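Local coordinates for protein tartrate dehydrogenase/decarboxylase (Pseudomonas putida, PDB 3FLK) that oxidises tartrate with NAD(+), and also converts meso-tartrate to D-glycerate and D-malate to pyruvate, using a magnesium or manganese ion, at residues Glu180-Asn194 with Tyr214-Leu227. The protein carries 1 engineered substitution. Numbering follows the deposited sequence.
With MG (magnesium ion), chain I; NAI (1,4-dihydronicotinamide adenine dinucleotide), chain N; OXL (oxalate ion), chain O; SO4 (sulfate ion), chain M.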
loop_
_atom_site.group_PDB
_atom_site.type_symbol
_atom_site.label_atom_id
_atom_site.label_comp_id
_atom_site.label_asym_id
_atom_site.label_seq_id
_atom_site.Cartn_x
_atom_site.Cartn_y
_atom_site.Cartn_z
ATOM N N GLU A 180 -24.768 3.460 -4.684
ATOM C CA GLU A 180 -26.149 3.448 -5.174
ATOM C C GLU A 180 -26.543 4.793 -5.802
ATOM O O GLU A 180 -27.238 4.829 -6.819
ATOM C CB GLU A 180 -27.110 3.065 -4.038
ATOM C CG GLU A 180 -28.594 2.964 -4.426
ATOM C CD GLU A 180 -28.903 1.795 -5.350
ATOM O OE1 GLU A 180 -28.354 0.696 -5.130
ATOM O OE2 GLU A 180 -29.709 1.974 -6.292
ATOM N N LYS A 181 -26.080 5.886 -5.196
ATOM C CA LYS A 181 -26.360 7.242 -5.676
ATOM C C LYS A 181 -25.566 7.609 -6.931
ATOM O O LYS A 181 -25.947 8.523 -7.670
ATOM C CB LYS A 181 -26.047 8.271 -4.590
ATOM C CG LYS A 181 -26.973 8.270 -3.394
ATOM C CD LYS A 181 -26.892 9.613 -2.679
ATOM C CE LYS A 181 -27.348 9.528 -1.235
ATOM N NZ LYS A 181 -26.254 9.048 -0.339
ATOM N N ARG A 182 -24.457 6.910 -7.157
ATOM C CA ARG A 182 -23.551 7.229 -8.261
ATOM C C ARG A 182 -23.950 6.530 -9.558
ATOM O O ARG A 182 -24.728 5.575 -9.538
ATOM C CB ARG A 182 -22.101 6.916 -7.873
ATOM C CG ARG A 182 -21.534 7.890 -6.840
ATOM C CD ARG A 182 -20.188 7.437 -6.282
ATOM N NE ARG A 182 -19.094 7.589 -7.242
ATOM C CZ ARG A 182 -18.349 8.686 -7.380
ATOM N NH1 ARG A 182 -18.572 9.755 -6.623
ATOM N NH2 ARG A 182 -17.377 8.713 -8.282
ATOM N N GLU A 183 -23.419 7.019 -10.678
ATOM C CA GLU A 183 -23.774 6.517 -12.008
ATOM C C GLU A 183 -23.287 5.088 -12.277
ATOM O O GLU A 183 -23.986 4.305 -12.925
ATOM C CB GLU A 183 -23.254 7.469 -13.094
ATOM C CG GLU A 183 -24.034 7.430 -14.415
ATOM C CD GLU A 183 -25.356 8.197 -14.367
ATOM O OE1 GLU A 183 -25.448 9.211 -13.636
ATOM O OE2 GLU A 183 -26.307 7.789 -15.075
ATOM N N ARG A 184 -22.099 4.748 -11.779
ATOM C CA ARG A 184 -21.505 3.436 -12.061
ATOM C C ARG A 184 -21.984 2.310 -11.133
ATOM O O ARG A 184 -21.914 1.134 -11.498
ATOM C CB ARG A 184 -19.975 3.518 -12.102
ATOM C CG ARG A 184 -19.446 4.271 -13.316
ATOM C CD ARG A 184 -17.936 4.429 -13.272
ATOM N NE ARG A 184 -17.245 3.241 -13.772
ATOM C CZ ARG A 184 -15.938 3.019 -13.648
ATOM N NH1 ARG A 184 -15.159 3.899 -13.031
ATOM N NH2 ARG A 184 -15.409 1.905 -14.138
ATOM N N LYS A 185 -22.471 2.680 -9.948
ATOM C CA LYS A 185 -22.978 1.729 -8.945
ATOM C C LYS A 185 -22.025 0.547 -8.742
ATOM O O LYS A 185 -22.381 -0.611 -8.983
ATOM C CB LYS A 185 -24.399 1.256 -9.297
ATOM C CG LYS A 185 -25.375 2.401 -9.541
ATOM C CD LYS A 185 -26.825 1.953 -9.499
ATOM C CE LYS A 185 -27.741 3.005 -10.121
ATOM N NZ LYS A 185 -27.566 4.364 -9.524
ATOM N N HIS A 186 -20.808 0.857 -8.301
ATOM C CA HIS A 186 -19.758 -0.147 -8.166
ATOM C C HIS A 186 -18.904 0.089 -6.919
ATOM O O HIS A 186 -18.411 1.198 -6.696
ATOM C CB HIS A 186 -18.900 -0.178 -9.439
ATOM C CG HIS A 186 -17.673 -1.030 -9.333
ATOM N ND1 HIS A 186 -17.708 -2.340 -8.906
ATOM C CD2 HIS A 186 -16.377 -0.764 -9.621
ATOM C CE1 HIS A 186 -16.487 -2.841 -8.925
ATOM N NE2 HIS A 186 -15.660 -1.904 -9.354
ATOM N N VAL A 187 -18.749 -0.961 -6.111
ATOM C CA VAL A 187 -17.930 -0.916 -4.895
ATOM C C VAL A 187 -16.775 -1.908 -4.995
ATOM O O VAL A 187 -16.986 -3.088 -5.283
ATOM C CB VAL A 187 -18.760 -1.234 -3.614
ATOM C CG1 VAL A 187 -17.855 -1.413 -2.394
ATOM C CG2 VAL A 187 -19.777 -0.155 -3.341
ATOM N N THR A 188 -15.558 -1.419 -4.759
ATOM C CA THR A 188 -14.397 -2.287 -4.583
ATOM C C THR A 188 -14.022 -2.308 -3.105
ATOM O O THR A 188 -13.858 -1.258 -2.484
ATOM C CB THR A 188 -13.186 -1.824 -5.431
ATOM O OG1 THR A 188 -13.552 -1.808 -6.813
ATOM C CG2 THR A 188 -11.992 -2.760 -5.246
ATOM N N SER A 189 -13.917 -3.510 -2.546
ATOM C CA SER A 189 -13.527 -3.686 -1.157
ATOM C C SER A 189 -12.051 -4.065 -1.075
ATOM O O SER A 189 -11.626 -5.047 -1.684
ATOM C CB SER A 189 -14.388 -4.770 -0.500
ATOM O OG SER A 189 -14.122 -4.849 0.892
ATOM N N ALA A 190 -11.274 -3.274 -0.337
ATOM C CA ALA A 190 -9.873 -3.604 -0.083
ATOM C C ALA A 190 -9.791 -4.682 0.992
ATOM O O ALA A 190 -10.386 -4.547 2.062
ATOM C CB ALA A 190 -9.088 -2.364 0.339
ATOM N N THR A 191 -9.051 -5.747 0.701
ATOM C CA THR A 191 -8.906 -6.852 1.645
ATOM C C THR A 191 -7.479 -7.423 1.685
ATOM O O THR A 191 -6.614 -7.006 0.919
ATOM C CB THR A 191 -9.967 -7.971 1.375
ATOM O OG1 THR A 191 -9.969 -8.912 2.458
ATOM C CG2 THR A 191 -9.696 -8.702 0.070
ATOM N N LYS A 192 -7.241 -8.348 2.612
ATOM C CA LYS A 192 -6.027 -9.170 2.623
ATOM C C LYS A 192 -6.326 -10.449 3.392
ATOM O O LYS A 192 -5.671 -10.773 4.387
ATOM C CB LYS A 192 -4.822 -8.420 3.216
ATOM C CG LYS A 192 -3.466 -8.902 2.678
ATOM C CD LYS A 192 -3.494 -9.032 1.153
ATOM C CE LYS A 192 -2.117 -9.216 0.544
ATOM N NZ LYS A 192 -1.591 -10.603 0.682
ATOM N N SER A 193 -7.338 -11.165 2.907
ATOM C CA SER A 193 -7.900 -12.323 3.596
ATOM C C SER A 193 -7.092 -13.606 3.425
ATOM O O SER A 193 -7.547 -14.681 3.818
ATOM C CB SER A 193 -9.361 -12.532 3.182
ATOM O OG SER A 193 -9.541 -12.312 1.792
ATOM N N ASN A 194 -5.903 -13.504 2.834
ATOM C CA ASN A 194 -4.962 -14.618 2.861
ATOM C C ASN A 194 -3.960 -14.493 4.011
ATOM O O ASN A 194 -3.834 -15.408 4.823
ATOM C CB ASN A 194 -4.276 -14.855 1.500
ATOM C CG ASN A 194 -3.745 -13.577 0.850
ATOM O OD1 ASN A 194 -3.514 -12.563 1.509
ATOM N ND2 ASN A 194 -3.537 -13.639 -0.461
ATOM N N TYR A 214 -28.098 -4.730 -1.733
ATOM C CA TYR A 214 -27.942 -3.772 -2.828
ATOM C C TYR A 214 -27.895 -4.468 -4.188
ATOM O O TYR A 214 -26.819 -4.630 -4.770
ATOM C CB TYR A 214 -26.692 -2.907 -2.620
ATOM C CG TYR A 214 -26.743 -2.048 -1.379
ATOM C CD1 TYR A 214 -27.191 -0.728 -1.437
ATOM C CD2 TYR A 214 -26.345 -2.556 -0.144
ATOM C CE1 TYR A 214 -27.240 0.062 -0.292
ATOM C CE2 TYR A 214 -26.392 -1.777 1.001
ATOM C CZ TYR A 214 -26.838 -0.473 0.924
ATOM O OH TYR A 214 -26.879 0.286 2.069
ATOM N N PRO A 215 -29.072 -4.883 -4.703
ATOM C CA PRO A 215 -29.153 -5.562 -5.997
ATOM C C PRO A 215 -28.585 -4.751 -7.172
ATOM O O PRO A 215 -28.073 -5.343 -8.122
ATOM C CB PRO A 215 -30.661 -5.800 -6.180
ATOM C CG PRO A 215 -31.330 -4.849 -5.243
ATOM C CD PRO A 215 -30.401 -4.740 -4.077
ATOM N N HIS A 216 -28.663 -3.423 -7.100
ATOM C CA HIS A 216 -28.186 -2.560 -8.191
ATOM C C HIS A 216 -26.666 -2.376 -8.212
ATOM O O HIS A 216 -26.092 -2.047 -9.256
ATOM C CB HIS A 216 -28.860 -1.183 -8.150
ATOM C CG HIS A 216 -30.356 -1.232 -8.094
ATOM N ND1 HIS A 216 -31.099 -0.333 -7.360
ATOM C CD2 HIS A 216 -31.247 -2.074 -8.670
ATOM C CE1 HIS A 216 -32.383 -0.616 -7.492
ATOM N NE2 HIS A 216 -32.500 -1.666 -8.283
ATOM N N VAL A 217 -26.022 -2.586 -7.066
ATOM C CA VAL A 217 -24.585 -2.330 -6.930
ATOM C C VAL A 217 -23.718 -3.545 -7.285
ATOM O O VAL A 217 -23.861 -4.628 -6.713
ATOM C CB VAL A 217 -24.228 -1.783 -5.518
ATOM C CG1 VAL A 217 -22.728 -1.527 -5.387
ATOM C CG2 VAL A 217 -25.000 -0.503 -5.234
ATOM N N SER A 218 -22.831 -3.342 -8.252
ATOM C CA SER A 218 -21.802 -4.308 -8.605
ATOM C C SER A 218 -20.676 -4.211 -7.571
ATOM O O SER A 218 -20.286 -3.110 -7.178
ATOM C CB SER A 218 -21.275 -3.988 -10.006
ATOM O OG SER A 218 -20.169 -4.799 -10.355
ATOM N N TRP A 219 -20.165 -5.350 -7.114
ATOM C CA TRP A 219 -19.092 -5.328 -6.116
ATOM C C TRP A 219 -18.012 -6.383 -6.340
ATOM O O TRP A 219 -18.291 -7.493 -6.800
ATOM C CB TRP A 219 -19.655 -5.401 -4.686
ATOM C CG TRP A 219 -19.925 -6.793 -4.182
ATOM C CD1 TRP A 219 -21.019 -7.566 -4.456
ATOM C CD2 TRP A 219 -19.089 -7.573 -3.311
ATOM N NE1 TRP A 219 -20.913 -8.780 -3.815
ATOM C CE2 TRP A 219 -19.741 -8.810 -3.105
ATOM C CE3 TRP A 219 -17.853 -7.346 -2.690
ATOM C CZ2 TRP A 219 -19.198 -9.820 -2.303
ATOM C CZ3 TRP A 219 -17.312 -8.354 -1.891
ATOM C CH2 TRP A 219 -17.987 -9.575 -1.707
ATOM N N ASP A 220 -16.775 -6.017 -6.017
ATOM C CA ASP A 220 -15.658 -6.956 -6.049
ATOM C C ASP A 220 -14.717 -6.719 -4.868
ATOM O O ASP A 220 -14.700 -5.633 -4.278
ATOM C CB ASP A 220 -14.905 -6.874 -7.386
ATOM C CG ASP A 220 -14.067 -5.608 -7.525
ATOM O OD1 ASP A 220 -12.881 -5.721 -7.903
ATOM O OD2 ASP A 220 -14.582 -4.502 -7.265
ATOM N N LYS A 221 -13.957 -7.748 -4.510
ATOM C CA LYS A 221 -12.927 -7.609 -3.491
ATOM C C LYS A 221 -11.556 -7.876 -4.096
ATOM O O LYS A 221 -11.404 -8.714 -4.990
ATOM C CB LYS A 221 -13.201 -8.505 -2.275
ATOM C CG LYS A 221 -13.125 -9.997 -2.540
ATOM C CD LYS A 221 -13.466 -10.794 -1.292
ATOM C CE LYS A 221 -13.118 -12.257 -1.480
ATOM N NZ LYS A 221 -13.438 -13.055 -0.269
ATOM N N GLN A 222 -10.565 -7.129 -3.625
ATOM C CA GLN A 222 -9.211 -7.248 -4.131
ATOM C C GLN A 222 -8.240 -7.204 -2.967
ATOM O O GLN A 222 -8.372 -6.360 -2.073
ATOM C CB GLN A 222 -8.903 -6.125 -5.130
ATOM C CG GLN A 222 -9.732 -6.181 -6.414
ATOM C CD GLN A 222 -9.362 -5.111 -7.427
ATOM O OE1 GLN A 222 -10.211 -4.655 -8.195
ATOM N NE2 GLN A 222 -8.095 -4.710 -7.442
ATOM N N HIS A 223 -7.281 -8.127 -2.969
ATOM C CA HIS A 223 -6.202 -8.090 -1.996
ATOM C C HIS A 223 -5.446 -6.774 -2.171
ATOM O O HIS A 223 -5.280 -6.295 -3.294
ATOM C CB HIS A 223 -5.263 -9.287 -2.159
ATOM C CG HIS A 223 -5.888 -10.603 -1.805
ATOM N ND1 HIS A 223 -6.473 -10.848 -0.580
ATOM C CD2 HIS A 223 -5.998 -11.755 -2.509
ATOM C CE1 HIS A 223 -6.927 -12.088 -0.549
ATOM N NE2 HIS A 223 -6.648 -12.662 -1.707
ATOM N N ILE A 224 -5.007 -6.198 -1.058
ATOM C CA ILE A 224 -4.417 -4.857 -1.052
ATOM C C ILE A 224 -3.206 -4.719 -1.984
ATOM O O ILE A 224 -3.040 -3.681 -2.622
ATOM C CB ILE A 224 -4.115 -4.349 0.400
ATOM C CG1 ILE A 224 -3.691 -2.870 0.404
ATOM C CG2 ILE A 224 -3.077 -5.231 1.108
ATOM C CD1 ILE A 224 -4.800 -1.890 0.019
ATOM N N ASP A 225 -2.387 -5.765 -2.081
ATOM C CA ASP A 225 -1.200 -5.715 -2.936
ATOM C C ASP A 225 -1.549 -5.522 -4.417
ATOM O O ASP A 225 -1.023 -4.613 -5.062
ATOM C CB ASP A 225 -0.255 -6.906 -2.697
ATOM C CG ASP A 225 -0.902 -8.264 -2.968
ATOM O OD1 ASP A 225 -2.141 -8.357 -3.096
ATOM O OD2 ASP A 225 -0.145 -9.253 -3.046
ATOM N N ILE A 226 -2.462 -6.341 -4.937
ATOM C CA ILE A 226 -2.867 -6.225 -6.337
ATOM C C ILE A 226 -3.771 -5.008 -6.588
ATOM O O ILE A 226 -3.783 -4.461 -7.690
ATOM C CB ILE A 226 -3.497 -7.543 -6.893
ATOM C CG1 ILE A 226 -3.551 -7.518 -8.428
ATOM C CG2 ILE A 226 -4.881 -7.804 -6.290
ATOM C CD1 ILE A 226 -2.181 -7.468 -9.119
ATOM N N LEU A 227 -4.507 -4.583 -5.564
ATOM C CA LEU A 227 -5.315 -3.372 -5.656
ATOM C C LEU A 227 -4.426 -2.150 -5.912
ATOM O O LEU A 227 -4.707 -1.356 -6.806
ATOM C CB LEU A 227 -6.157 -3.184 -4.392
ATOM C CG LEU A 227 -7.105 -1.983 -4.273
ATOM C CD1 LEU A 227 -7.996 -1.829 -5.489
ATOM C CD2 LEU A 227 -7.954 -2.126 -3.033
HETATM MG MG MG I . 1.620 -10.237 -2.737
HETATM P PA NAI N . -2.733 -12.830 -8.451
HETATM O O1A NAI N . -1.296 -12.481 -8.379
HETATM O O2A NAI N . -2.917 -14.292 -8.586
HETATM O O5B NAI N . -3.416 -12.095 -9.706
HETATM C C5B NAI N . -3.650 -10.705 -9.730
HETATM C C4B NAI N . -3.836 -10.215 -11.164
HETATM O O4B NAI N . -2.612 -10.264 -11.873
HETATM C C3B NAI N . -4.831 -11.069 -11.935
HETATM O O3B NAI N . -5.641 -10.217 -12.711
HETATM C C2B NAI N . -3.967 -11.948 -12.816
HETATM O O2B NAI N . -4.577 -12.261 -14.048
HETATM C C1B NAI N . -2.692 -11.136 -12.988
HETATM N N9A NAI N . -1.518 -12.023 -13.027
HETATM C C8A NAI N . -0.950 -12.687 -11.970
HETATM N N7A NAI N . 0.110 -13.390 -12.424
HETATM C C5A NAI N . 0.230 -13.184 -13.748
HETATM C C6A NAI N . 1.135 -13.660 -14.690
HETATM N N6A NAI N . 2.149 -14.437 -14.318
HETATM N N1A NAI N . 1.007 -13.264 -16.008
HETATM C C2A NAI N . -0.011 -12.409 -16.387
HETATM N N3A NAI N . -0.908 -11.943 -15.444
HETATM C C4A NAI N . -0.787 -12.322 -14.145
HETATM O O3 NAI N . -3.408 -12.239 -7.116
HETATM P PN NAI N . -4.947 -12.365 -6.668
HETATM O O1N NAI N . -5.816 -12.408 -7.866
HETATM O O2N NAI N . -5.153 -11.314 -5.650
HETATM O O5D NAI N . -4.983 -13.781 -5.905
HETATM C C5D NAI N . -5.406 -14.971 -6.537
HETATM C C4D NAI N . -5.093 -16.163 -5.635
HETATM O O4D NAI N . -3.693 -16.316 -5.484
HETATM C C3D NAI N . -5.666 -16.001 -4.236
HETATM O O3D NAI N . -6.194 -17.242 -3.832
HETATM C C2D NAI N . -4.465 -15.634 -3.383
HETATM O O2D NAI N . -4.620 -16.065 -2.052
HETATM C C1D NAI N . -3.334 -16.346 -4.111
HETATM N N1N NAI N . -1.989 -15.750 -3.949
HETATM C C2N NAI N . -0.939 -16.592 -3.692
HETATM C C3N NAI N . 0.354 -16.092 -3.547
HETATM C C7N NAI N . 1.509 -17.049 -3.487
HETATM O O7N NAI N . 1.307 -18.388 -3.878
HETATM N N7N NAI N . 2.702 -16.619 -3.070
HETATM C C4N NAI N . 0.574 -14.720 -3.675
HETATM C C5N NAI N . -0.499 -13.867 -3.944
HETATM C C6N NAI N . -1.781 -14.396 -4.084
HETATM C C1 OXL O . 2.634 -12.526 -0.972
HETATM C C2 OXL O . 1.185 -12.547 -0.742
HETATM O O1 OXL O . 3.079 -11.825 -1.914
HETATM O O2 OXL O . 0.700 -13.329 0.111
HETATM O O3 OXL O . 3.389 -13.195 -0.232
HETATM O O4 OXL O . 0.465 -11.769 -1.411
HETATM S S SO4 M . -21.520 10.256 -10.205
HETATM O O1 SO4 M . -20.570 9.149 -10.134
HETATM O O2 SO4 M . -21.518 10.978 -8.935
HETATM O O3 SO4 M . -21.130 11.159 -11.285
HETATM O O4 SO4 M . -22.859 9.740 -10.469
HETATM O O HOH W 1 -29.456 -1.647 -4.918
HETATM O O HOH W 2 -12.772 -3.194 -9.992
HETATM O O HOH W 3 -2.240 -11.557 -1.933
HETATM O O HOH W 4 -10.270 -14.192 -0.465
HETATM O O HOH W 5 1.555 -11.192 -4.537
HETATM O O HOH W 6 3.127 -8.902 -3.371
#
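Strands 186-191 and 218-223 run parallel, their axes 13° apart, joined by backbone bonds from Ser218 N to Lys185 O through to Thr191 N to Gln222 O. They are the two strands of a beta-alpha-beta unit whose helix is 199-211, and 218-223 ends the large sheet within this chain. Where the strands begin, the ring nitrogen His216 ND1 donates to Glu180 OE2 on its syn side (2.9 Å), carboxylate and ring planes turned 54° apart; water 1 joins Glu180 OE1 to the backbone N of His216. Further along, Asp220 OD2 offers its syn lone pair to Thr188 OG1, while CE1 of the His186 ring lies 3.0 Å from that same Asp220 OD2. His186 ND1 meets Ser218 O from above the carbonyl plane at 3.2 Å, sharing that oxygen with Val187 N. Deeper in, Ala190 CB rests on Leu227 CD2 of the following helix.

Just past the C-terminal ends of the strands come the groups that meet the metal, oxalate and NADH. Lys192, bent at chi2 (47°) and chi4, lays CD against His223 CB (3.8 Å) and brings NZ to Asn194 OD1, water 3 and oxalate O4; Asp249 of the second subunit forms a salt bridge with NZ. Asn194 ND2 sits over one face of the His223 ring and donates to the NADH ribose O2D (3.1 Å). His223 NE2 is held by Asp86 of the second subunit, whereas its buried ND1 finds no partner in the model. A methionine in place of Lys192 would probably cost oxalate O4 a hydrogen bond and Asp249 of the second subunit its salt bridge, although magnesium still binds both, and leave Asn194 OD1 less firmly held. Since Asp225 OD2 binds magnesium at 2.0 Å alongside Asp249 of the second subunit, the segments leaving the parallel pair deliver metal ligand, cation and cofactor contacts to a site completed across the dimer.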